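Local coordinates for protein thermoresistant glucokinase (Janibacter sp. HTCC2649, PDB 4EUN) that probably phosphorylates gluconate at the expense of ATP, as a gluconokinase-type small-molecule kinase of the P-loop fold, at residues T29-V34 with V102-T107; S125-H130 with T189-A194. All blocks are in the same frame, centred on the assembly; numbering follows the deposited sequence.

Interaction 1 (T29-V34 with V102-T107); sequences TRHVVV and VSTIIT
Thr104 OG1 is gripped twice: ND1 of the His31 ring meets it at 2.9 Å, and a water lies 2.7 Å from Thr104 OG1. The hydroxyl approaches the imidazole at its edge, in the ring plane. The same water donates to Val32 O, tying the threonine side chain back to the opposite backbone. The other ring nitrogen, His31 NE2, pairs with Thr29 OG1 at 2.8 Å, so polar partners at both nitrogens fix the rotation of the imidazole. With chi1 of 65°, Thr104 OG1 sits between its own N and carbonyl carbon, which turns it to the histidine.

Before the strands proper begin, Ser103 OG takes the N-H of Arg30 in a nearly straight bond (2.9 Å, 171°), a small hydroxyl standing in for a backbone carbonyl. Regular parallel pairing follows, including Val34 N to Ile106 O at 2.8 Å, and continues beyond it, where Val34 bonds with Cys108. On the face of Val32 and Val34, Ile105 stretches its CD1 to Val32 CG1 (3.7 Å) and also to Val34 CG2; helix 42-53 covers this side. On the other face Val33 CG2 lies alongside Ile106 CG1. Valine, isoleucine and threonine, branched at CB, suit the extended backbone of a strand.

Thr107 OG1 bonds to Glu59, and its side chain touches Lys42 of a probable Walker A P-loop. Polar side-chain bonds thus lie at the strand starts, apolar packing holds the middle, and a polar threonine returns next to the probable phosphate-binding loop.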
loop_
_atom_site.group_PDB
_atom_site.type_symbol
_atom_site.label_atom_id
_atom_site.label_comp_id
_atom_site.label_asym_id
_atom_site.label_seq_id
_atom_site.Cartn_x
_atom_site.Cartn_y
_atom_site.Cartn_z
ATOM N N THR A 29 4.208 7.613 19.252
ATOM C CA THR A 29 4.040 7.099 17.904
ATOM C C THR A 29 3.466 8.192 17.028
ATOM O O THR A 29 2.851 9.135 17.529
ATOM C CB THR A 29 3.167 5.834 17.855
ATOM O OG1 THR A 29 1.868 6.118 18.384
ATOM C CG2 THR A 29 3.810 4.721 18.681
ATOM N N ARG A 30 3.689 8.080 15.725
ATOM C CA ARG A 30 3.179 9.068 14.783
ATOM C C ARG A 30 2.268 8.381 13.794
ATOM O O ARG A 30 2.478 7.213 13.441
ATOM C CB ARG A 30 4.326 9.737 14.029
ATOM C CG ARG A 30 5.307 10.479 14.918
ATOM C CD ARG A 30 4.645 11.661 15.611
ATOM N NE ARG A 30 4.143 12.632 14.639
ATOM C CZ ARG A 30 4.880 13.595 14.091
ATOM N NH1 ARG A 30 6.158 13.724 14.410
ATOM N NH2 ARG A 30 4.336 14.426 13.214
ATOM N N HIS A 31 1.252 9.106 13.336
ATOM C CA HIS A 31 0.273 8.534 12.435
ATOM C C HIS A 31 -0.120 9.565 11.405
ATOM O O HIS A 31 -0.670 10.611 11.741
ATOM C CB HIS A 31 -0.924 8.010 13.237
ATOM C CG HIS A 31 -0.498 7.089 14.335
ATOM N ND1 HIS A 31 -0.237 5.754 14.112
ATOM C CD2 HIS A 31 -0.189 7.323 15.632
ATOM C CE1 HIS A 31 0.192 5.201 15.236
ATOM N NE2 HIS A 31 0.227 6.128 16.170
ATOM N N VAL A 32 0.201 9.259 10.154
ATOM C CA VAL A 32 0.056 10.213 9.061
ATOM C C VAL A 32 -0.981 9.683 8.095
ATOM O O VAL A 32 -1.027 8.490 7.819
ATOM C CB VAL A 32 1.406 10.406 8.320
ATOM C CG1 VAL A 32 1.275 11.440 7.204
ATOM C CG2 VAL A 32 2.498 10.822 9.303
ATOM N N VAL A 33 -1.827 10.579 7.591
ATOM C CA VAL A 33 -2.776 10.231 6.542
ATOM C C VAL A 33 -2.508 11.118 5.339
ATOM O O VAL A 33 -2.512 12.341 5.468
ATOM C CB VAL A 33 -4.248 10.414 7.007
ATOM C CG1 VAL A 33 -5.208 10.212 5.836
ATOM C CG2 VAL A 33 -4.565 9.427 8.131
ATOM N N VAL A 34 -2.261 10.498 4.184
ATOM C CA VAL A 34 -2.124 11.239 2.935
ATOM C C VAL A 34 -3.482 11.175 2.282
ATOM O O VAL A 34 -3.948 10.110 1.907
ATOM C CB VAL A 34 -1.074 10.620 1.991
ATOM C CG1 VAL A 34 -0.887 11.515 0.761
ATOM C CG2 VAL A 34 0.265 10.435 2.736
ATOM N N VAL A 102 4.006 1.024 17.073
ATOM C CA VAL A 102 4.215 1.105 15.629
ATOM C C VAL A 102 3.616 2.396 15.050
ATOM O O VAL A 102 2.435 2.683 15.243
ATOM C CB VAL A 102 3.586 -0.107 14.899
ATOM C CG1 VAL A 102 3.858 -0.038 13.408
ATOM C CG2 VAL A 102 4.106 -1.420 15.458
ATOM N N SER A 103 4.439 3.168 14.345
ATOM C CA SER A 103 3.997 4.392 13.681
ATOM C C SER A 103 3.561 4.060 12.258
ATOM O O SER A 103 4.090 3.128 11.642
ATOM C CB SER A 103 5.121 5.414 13.645
ATOM O OG SER A 103 5.424 5.877 14.952
ATOM N N THR A 104 2.603 4.827 11.733
ATOM C CA THR A 104 1.940 4.461 10.480
ATOM C C THR A 104 1.752 5.642 9.525
ATOM O O THR A 104 1.692 6.795 9.955
ATOM C CB THR A 104 0.537 3.859 10.743
ATOM O OG1 THR A 104 -0.310 4.859 11.331
ATOM C CG2 THR A 104 0.628 2.649 11.688
ATOM N N ILE A 105 1.657 5.331 8.233
ATOM C CA ILE A 105 1.212 6.291 7.225
ATOM C C ILE A 105 0.277 5.568 6.265
ATOM O O ILE A 105 0.606 4.508 5.729
ATOM C CB ILE A 105 2.394 6.977 6.489
ATOM C CG1 ILE A 105 1.885 8.012 5.484
ATOM C CG2 ILE A 105 3.329 5.950 5.806
ATOM C CD1 ILE A 105 2.988 8.961 5.014
ATOM N N ILE A 106 -0.909 6.134 6.052
ATOM C CA ILE A 106 -1.887 5.510 5.170
ATOM C C ILE A 106 -2.323 6.491 4.099
ATOM O O ILE A 106 -2.354 7.699 4.328
ATOM C CB ILE A 106 -3.127 4.997 5.940
ATOM C CG1 ILE A 106 -3.927 6.141 6.538
ATOM C CG2 ILE A 106 -2.711 4.005 7.036
ATOM C CD1 ILE A 106 -5.171 5.670 7.277
ATOM N N THR A 107 -2.672 5.966 2.926
ATOM C CA THR A 107 -3.270 6.797 1.886
ATOM C C THR A 107 -4.778 6.673 1.953
ATOM O O THR A 107 -5.288 5.562 2.047
ATOM C CB THR A 107 -2.810 6.345 0.506
ATOM O OG1 THR A 107 -2.987 4.927 0.396
ATOM C CG2 THR A 107 -1.339 6.656 0.306
HETATM O O HOH W 1 -1.650 6.430 9.648
#

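Interaction 2 (S125-H130 with T189-A194)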
loop_
_atom_site.group_PDB
_atom_site.type_symbol
_atom_site.label_atom_id
_atom_site.label_comp_id
_atom_site.label_asym_id
_atom_site.label_seq_id
_atom_site.Cartn_x
_atom_site.Cartn_y
_atom_site.Cartn_z
ATOM N N SER A 125 -2.748 10.831 17.910
ATOM C CA SER A 125 -2.722 12.005 17.040
ATOM C C SER A 125 -2.777 11.547 15.592
ATOM O O SER A 125 -2.400 10.415 15.283
ATOM C CB SER A 125 -1.452 12.828 17.257
ATOM O OG SER A 125 -0.298 12.059 16.956
ATOM N N VAL A 126 -3.264 12.419 14.709
ATOM C CA VAL A 126 -3.211 12.169 13.269
ATOM C C VAL A 126 -2.817 13.432 12.500
ATOM O O VAL A 126 -3.443 14.489 12.648
ATOM C CB VAL A 126 -4.543 11.631 12.701
ATOM C CG1 VAL A 126 -4.363 11.233 11.235
ATOM C CG2 VAL A 126 -5.032 10.430 13.489
ATOM N N ASP A 127 -1.774 13.314 11.681
ATOM C CA ASP A 127 -1.306 14.431 10.869
ATOM C C ASP A 127 -1.683 14.177 9.428
ATOM O O ASP A 127 -1.497 13.076 8.923
ATOM C CB ASP A 127 0.216 14.570 10.980
ATOM C CG ASP A 127 0.680 14.823 12.397
ATOM O OD1 ASP A 127 0.192 15.788 13.031
ATOM O OD2 ASP A 127 1.530 14.046 12.879
ATOM N N PHE A 128 -2.223 15.193 8.758
ATOM C CA PHE A 128 -2.706 15.008 7.399
ATOM C C PHE A 128 -1.818 15.682 6.376
ATOM O O PHE A 128 -1.397 16.820 6.564
ATOM C CB PHE A 128 -4.143 15.557 7.280
ATOM C CG PHE A 128 -5.147 14.721 8.003
ATOM C CD1 PHE A 128 -5.377 14.901 9.363
ATOM C CD2 PHE A 128 -5.827 13.710 7.331
ATOM C CE1 PHE A 128 -6.286 14.091 10.042
ATOM C CE2 PHE A 128 -6.737 12.903 7.998
ATOM C CZ PHE A 128 -6.965 13.093 9.353
ATOM N N LEU A 129 -1.518 14.964 5.299
ATOM C CA LEU A 129 -0.898 15.565 4.126
ATOM C C LEU A 129 -1.972 15.586 3.053
ATOM O O LEU A 129 -2.416 14.544 2.572
ATOM C CB LEU A 129 0.313 14.748 3.664
ATOM C CG LEU A 129 1.408 14.493 4.701
ATOM C CD1 LEU A 129 2.449 13.551 4.115
ATOM C CD2 LEU A 129 2.055 15.794 5.151
ATOM N N HIS A 130 -2.415 16.781 2.695
ATOM C CA HIS A 130 -3.502 16.926 1.730
ATOM C C HIS A 130 -2.928 17.186 0.334
ATOM O O HIS A 130 -2.470 18.288 0.037
ATOM C CB HIS A 130 -4.413 18.071 2.173
ATOM C CG HIS A 130 -5.494 18.414 1.196
ATOM N ND1 HIS A 130 -6.218 19.582 1.295
ATOM C CD2 HIS A 130 -5.981 17.752 0.120
ATOM C CE1 HIS A 130 -7.098 19.633 0.308
ATOM N NE2 HIS A 130 -6.974 18.543 -0.422
ATOM N N THR A 189 9.937 17.600 6.214
ATOM C CA THR A 189 10.332 18.764 7.000
ATOM C C THR A 189 9.215 19.130 7.969
ATOM O O THR A 189 9.458 19.389 9.147
ATOM C CB THR A 189 10.657 19.980 6.103
ATOM O OG1 THR A 189 11.792 19.685 5.279
ATOM C CG2 THR A 189 10.976 21.196 6.952
ATOM N N TRP A 190 7.984 19.139 7.470
ATOM C CA TRP A 190 6.851 19.490 8.305
ATOM C C TRP A 190 6.555 18.441 9.389
ATOM O O TRP A 190 6.366 18.788 10.557
ATOM C CB TRP A 190 5.610 19.744 7.451
ATOM C CG TRP A 190 4.449 20.109 8.289
ATOM C CD1 TRP A 190 4.251 21.290 8.944
ATOM C CD2 TRP A 190 3.329 19.280 8.600
ATOM N NE1 TRP A 190 3.067 21.247 9.639
ATOM C CE2 TRP A 190 2.479 20.027 9.441
ATOM C CE3 TRP A 190 2.959 17.980 8.247
ATOM C CZ2 TRP A 190 1.278 19.511 9.934
ATOM C CZ3 TRP A 190 1.769 17.472 8.731
ATOM C CH2 TRP A 190 0.945 18.233 9.570
ATOM N N LEU A 191 6.513 17.171 8.997
ATOM C CA LEU A 191 6.185 16.088 9.922
ATOM C C LEU A 191 7.187 15.986 11.064
ATOM O O LEU A 191 6.823 15.656 12.193
ATOM C CB LEU A 191 6.130 14.749 9.179
ATOM C CG LEU A 191 4.930 14.524 8.262
ATOM C CD1 LEU A 191 5.146 13.300 7.397
ATOM C CD2 LEU A 191 3.678 14.358 9.103
ATOM N N ASP A 192 8.452 16.260 10.750
ATOM C CA ASP A 192 9.547 16.179 11.710
ATOM C C ASP A 192 9.488 14.898 12.540
ATOM O O ASP A 192 9.503 14.935 13.770
ATOM C CB ASP A 192 9.569 17.409 12.616
ATOM C CG ASP A 192 10.846 17.508 13.425
ATOM O OD1 ASP A 192 11.871 16.937 12.995
ATOM O OD2 ASP A 192 10.822 18.151 14.493
ATOM N N ILE A 193 9.398 13.766 11.850
ATOM C CA ILE A 193 9.339 12.472 12.510
ATOM C C ILE A 193 10.646 12.261 13.245
ATOM O O ILE A 193 11.719 12.399 12.660
ATOM C CB ILE A 193 9.147 11.327 11.497
ATOM C CG1 ILE A 193 7.892 11.554 10.642
ATOM C CG2 ILE A 193 9.085 9.993 12.219
ATOM C CD1 ILE A 193 6.594 11.442 11.407
ATOM N N ALA A 194 10.559 11.949 14.533
ATOM C CA ALA A 194 11.759 11.735 15.336
ATOM C C ALA A 194 12.503 10.525 14.792
ATOM O O ALA A 194 11.883 9.508 14.481
ATOM C CB ALA A 194 11.400 11.535 16.797
#
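The side chains of Leu129 and Trp190 run antiparallel alongside one another, the leucine reaching out from its strand and the indole back from the last turn of its helix. Leu129 CD2 lies 3.9 Å from CE3 of the Trp190 ring, meeting the six-membered end of the indole obliquely. Holding CG anti to the backbone N (chi1 -180°) carries that end of Trp190 to the strand, where CZ3 comes 3.9 Å from Phe128 O and CH2 lies 4.0 Å from Asp127 CB. A broad, flat side chain suits this place because it can touch three successive strand residues.

Leu191 works beside it: its CD2 packs on Asp127 CB at 3.9 Å, and its CD1 approaches Leu129 CD1 more loosely. Asp127 therefore offers its methylene to the helix end, while its carboxylate is engaged elsewhere, OD1 with Ser170 and OD2 in a salt bridge with Arg30. Arg30 also bonds to Leu191 O, joining the helix terminus to the same charged group.

The contact lays the C-terminal end of helix 180-191 over strand 127-132, with Leu191 extending to Val32 of strand 31-35 and Trp190 to Ile172 of strand 171-175.

Overall arrangement
Both contacts are largely buried and share one parallel sheet, but they join different elements. Interaction 1 pairs two neighbouring strands inside it; interaction 2 sets a helix end against the strand on the other side of 31-35, and its tryptophan remains partly exposed. Strand 31-35 links them, since Val33 exchanges backbone hydrogen bonds with Asp127 and Leu129. Their chemistry follows their places: strand pairing uses main-chain bonds supplemented by hydroxyls and imidazole, whereas the helix meets the strand mainly through leucine methyls, the indole and the methylene of an aspartate. One arginine from the start of 29-34 spans both contacts.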